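Local structure of L-asparaginase 1 (Escherichia coli, 6NXC) at residues Ala120-Leu128 against His217-Ile227. The protein hydrolyses L-asparagine to L-aspartate and ammonium as a cytoplasmic homotetramer that L-asparagine also activates allosterically. The protein carries 1 engineered substitution. Numbering follows the deposited sequence.
Sequences ALSFMLENL and HGEGELIVHPI
Met124 and Ile227 pack tightly at the buried end of this contact, their side chains crossing at about a right angle with Met124 CG 3.6 Å from Ile227 CG1. The bend at chi3 (82°) turns Met124 CE back to within 3.5 Å of His225 O, and helix 85-98 packs against the same methionine through Gln89 and Ala92. Where helix 114-124 ends, the chain pairs with its partner: His225 N donates to Met124 O (2.9 Å), and Glu126 and Ile223 exchange two backbone bonds. On one face of this pairing Leu125 CD2 lies beside Val224 CG2 (4.0 Å), next to Leu222 and Leu128; on the other, the extended side chain of Glu126 accepts a weak hydrogen bond at OE2 from His225 NE2 (2.6 Å), the carboxylate and ring planes 17° apart. The far end faces solvent. There the loop of residues 217-221 curls around Asn127, whose ND2 donates within its amide plane to Glu221 O (3.1 Å), while one water joins Asn127 O to Gly220 O and another Asn127 N to Gly218 N. An alanine in place of Asn127 is likely to leave Glu221 O without this amide donor and the loop less firmly held. At the centre is a short two-stranded antiparallel sheet, 125-126 with 223-224, separate from the large mixed sheet, tying the end of helix 114-124 to residues 217-227 within the asparaginase fold.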
# COMPACT_ATOMS: atom_id res chain seq x y z
N ALA B 120 -3.90 -1.26 -27.22
CA ALA B 120 -4.26 -1.36 -28.67
C ALA B 120 -4.47 -2.80 -29.09
O ALA B 120 -5.49 -3.07 -29.78
CB ALA B 120 -3.24 -0.70 -29.50
N LEU B 121 -3.56 -3.69 -28.73
CA LEU B 121 -3.68 -5.09 -29.16
C LEU B 121 -4.99 -5.66 -28.66
O LEU B 121 -5.60 -6.50 -29.33
CB LEU B 121 -2.48 -5.94 -28.72
CG LEU B 121 -1.18 -5.54 -29.38
CD1 LEU B 121 -0.06 -6.33 -28.76
CD2 LEU B 121 -1.24 -5.76 -30.92
N SER B 122 -5.44 -5.29 -27.44
CA SER B 122 -6.67 -5.80 -26.87
C SER B 122 -7.89 -5.58 -27.79
O SER B 122 -8.74 -6.45 -27.90
CB SER B 122 -6.98 -5.32 -25.46
OG SER B 122 -7.44 -4.00 -25.42
N PHE B 123 -8.04 -4.40 -28.33
CA PHE B 123 -9.13 -4.04 -29.27
C PHE B 123 -8.92 -4.64 -30.64
O PHE B 123 -9.92 -5.09 -31.19
CB PHE B 123 -9.21 -2.51 -29.37
CG PHE B 123 -9.52 -1.92 -28.03
CD1 PHE B 123 -10.75 -2.11 -27.46
CD2 PHE B 123 -8.61 -1.11 -27.37
CE1 PHE B 123 -11.04 -1.56 -26.22
CE2 PHE B 123 -8.90 -0.53 -26.16
CZ PHE B 123 -10.11 -0.79 -25.57
N MET B 124 -7.67 -4.80 -31.09
CA MET B 124 -7.40 -5.22 -32.49
C MET B 124 -7.63 -6.75 -32.60
O MET B 124 -8.08 -7.21 -33.67
CB MET B 124 -5.94 -4.89 -32.87
CG MET B 124 -5.75 -3.44 -32.99
SD MET B 124 -4.01 -3.10 -33.18
CE MET B 124 -4.00 -3.45 -34.92
N LEU B 125 -7.29 -7.53 -31.57
CA LEU B 125 -7.22 -9.00 -31.69
C LEU B 125 -8.61 -9.57 -31.29
O LEU B 125 -8.83 -9.92 -30.10
CB LEU B 125 -6.12 -9.58 -30.80
CG LEU B 125 -4.71 -9.10 -31.07
CD1 LEU B 125 -3.64 -9.79 -30.22
CD2 LEU B 125 -4.36 -9.34 -32.50
N GLU B 126 -9.47 -9.88 -32.23
CA GLU B 126 -10.82 -10.44 -31.91
C GLU B 126 -10.73 -11.97 -32.05
O GLU B 126 -9.90 -12.43 -32.87
CB GLU B 126 -11.84 -9.86 -32.93
CG GLU B 126 -13.17 -10.64 -32.98
CD GLU B 126 -14.19 -10.20 -34.04
OE1 GLU B 126 -15.40 -10.57 -33.90
OE2 GLU B 126 -13.79 -9.52 -34.99
N ASN B 127 -11.45 -12.69 -31.22
CA ASN B 127 -11.39 -14.18 -31.11
C ASN B 127 -10.01 -14.65 -30.67
O ASN B 127 -9.47 -15.65 -31.24
CB ASN B 127 -11.79 -14.89 -32.41
CG ASN B 127 -13.14 -14.47 -32.90
OD1 ASN B 127 -13.97 -14.02 -32.13
ND2 ASN B 127 -13.31 -14.51 -34.21
N LEU B 128 -9.40 -13.89 -29.77
CA LEU B 128 -8.06 -14.28 -29.25
C LEU B 128 -8.21 -15.53 -28.36
O LEU B 128 -8.83 -15.41 -27.30
CB LEU B 128 -7.48 -13.12 -28.41
CG LEU B 128 -6.08 -13.38 -27.91
CD1 LEU B 128 -5.03 -13.66 -28.95
CD2 LEU B 128 -5.57 -12.21 -27.13
N HIS B 217 -15.60 -12.43 -24.84
CA HIS B 217 -14.72 -13.32 -25.60
C HIS B 217 -15.49 -13.82 -26.82
O HIS B 217 -16.65 -14.17 -26.65
CB HIS B 217 -14.15 -14.48 -24.78
CG HIS B 217 -12.70 -14.48 -25.09
ND1 HIS B 217 -11.75 -14.11 -24.17
CD2 HIS B 217 -12.08 -14.56 -26.30
CE1 HIS B 217 -10.58 -14.04 -24.78
NE2 HIS B 217 -10.76 -14.30 -26.12
N GLY B 218 -14.91 -13.71 -28.00
CA GLY B 218 -15.46 -14.28 -29.23
C GLY B 218 -15.04 -15.72 -29.42
O GLY B 218 -14.54 -16.35 -28.46
N GLU B 219 -15.32 -16.30 -30.59
CA GLU B 219 -14.96 -17.69 -30.83
C GLU B 219 -14.57 -17.85 -32.28
O GLU B 219 -15.20 -17.25 -33.11
CB GLU B 219 -16.17 -18.58 -30.54
CG GLU B 219 -17.43 -18.14 -31.22
CD GLU B 219 -18.15 -16.97 -30.53
OE1 GLU B 219 -18.89 -16.29 -31.24
OE2 GLU B 219 -17.93 -16.75 -29.32
N GLY B 220 -13.70 -18.82 -32.56
CA GLY B 220 -13.27 -19.05 -33.94
C GLY B 220 -11.88 -18.54 -34.19
O GLY B 220 -11.09 -18.26 -33.18
N GLU B 221 -11.52 -18.42 -35.48
CA GLU B 221 -10.12 -18.05 -35.83
C GLU B 221 -9.87 -16.55 -35.56
O GLU B 221 -10.78 -15.74 -35.62
CB GLU B 221 -9.75 -18.31 -37.30
CG GLU B 221 -8.84 -19.53 -37.46
CD GLU B 221 -7.43 -19.48 -36.87
OE1 GLU B 221 -7.07 -18.41 -36.42
OE2 GLU B 221 -6.68 -20.53 -36.87
N LEU B 222 -8.64 -16.27 -35.16
CA LEU B 222 -8.23 -14.89 -34.77
C LEU B 222 -8.58 -13.99 -35.94
O LEU B 222 -8.23 -14.32 -37.10
CB LEU B 222 -6.73 -14.88 -34.50
CG LEU B 222 -6.12 -13.52 -34.13
CD1 LEU B 222 -6.61 -13.10 -32.78
CD2 LEU B 222 -4.60 -13.63 -34.17
N ILE B 223 -9.12 -12.80 -35.64
CA ILE B 223 -9.40 -11.75 -36.64
C ILE B 223 -8.66 -10.48 -36.22
O ILE B 223 -8.77 -10.11 -35.06
CB ILE B 223 -10.90 -11.54 -36.82
CG1 ILE B 223 -11.50 -12.78 -37.52
CG2 ILE B 223 -11.15 -10.26 -37.61
CD1 ILE B 223 -13.03 -12.87 -37.44
N VAL B 224 -7.84 -9.93 -37.10
CA VAL B 224 -7.14 -8.68 -36.73
C VAL B 224 -7.87 -7.45 -37.31
O VAL B 224 -8.05 -7.37 -38.52
CB VAL B 224 -5.67 -8.69 -37.12
CG1 VAL B 224 -5.13 -7.31 -36.71
CG2 VAL B 224 -4.93 -9.85 -36.44
N HIS B 225 -8.44 -6.59 -36.45
CA HIS B 225 -9.13 -5.36 -36.91
C HIS B 225 -8.03 -4.36 -37.16
O HIS B 225 -7.07 -4.24 -36.37
CB HIS B 225 -10.07 -4.79 -35.87
CG HIS B 225 -11.27 -5.64 -35.70
ND1 HIS B 225 -12.33 -5.63 -36.57
CD2 HIS B 225 -11.60 -6.50 -34.71
CE1 HIS B 225 -13.23 -6.53 -36.18
NE2 HIS B 225 -12.82 -7.06 -35.02
N PRO B 226 -8.08 -3.64 -38.31
CA PRO B 226 -7.05 -2.63 -38.56
C PRO B 226 -7.11 -1.51 -37.52
O PRO B 226 -8.11 -1.12 -37.08
CB PRO B 226 -7.44 -2.11 -39.99
CG PRO B 226 -8.97 -2.26 -39.96
CD PRO B 226 -9.18 -3.62 -39.27
N ILE B 227 -5.94 -0.93 -37.22
CA ILE B 227 -5.87 0.34 -36.46
C ILE B 227 -4.99 1.21 -37.32
O ILE B 227 -3.83 0.81 -37.72
CB ILE B 227 -5.37 0.34 -35.00
CG1 ILE B 227 -6.37 -0.06 -33.92
CG2 ILE B 227 -4.94 1.76 -34.61
CD1 ILE B 227 -5.82 0.11 -32.48
O HOH W 1 -8.56 -18.27 -32.19
O HOH W 2 -13.13 -11.27 -29.06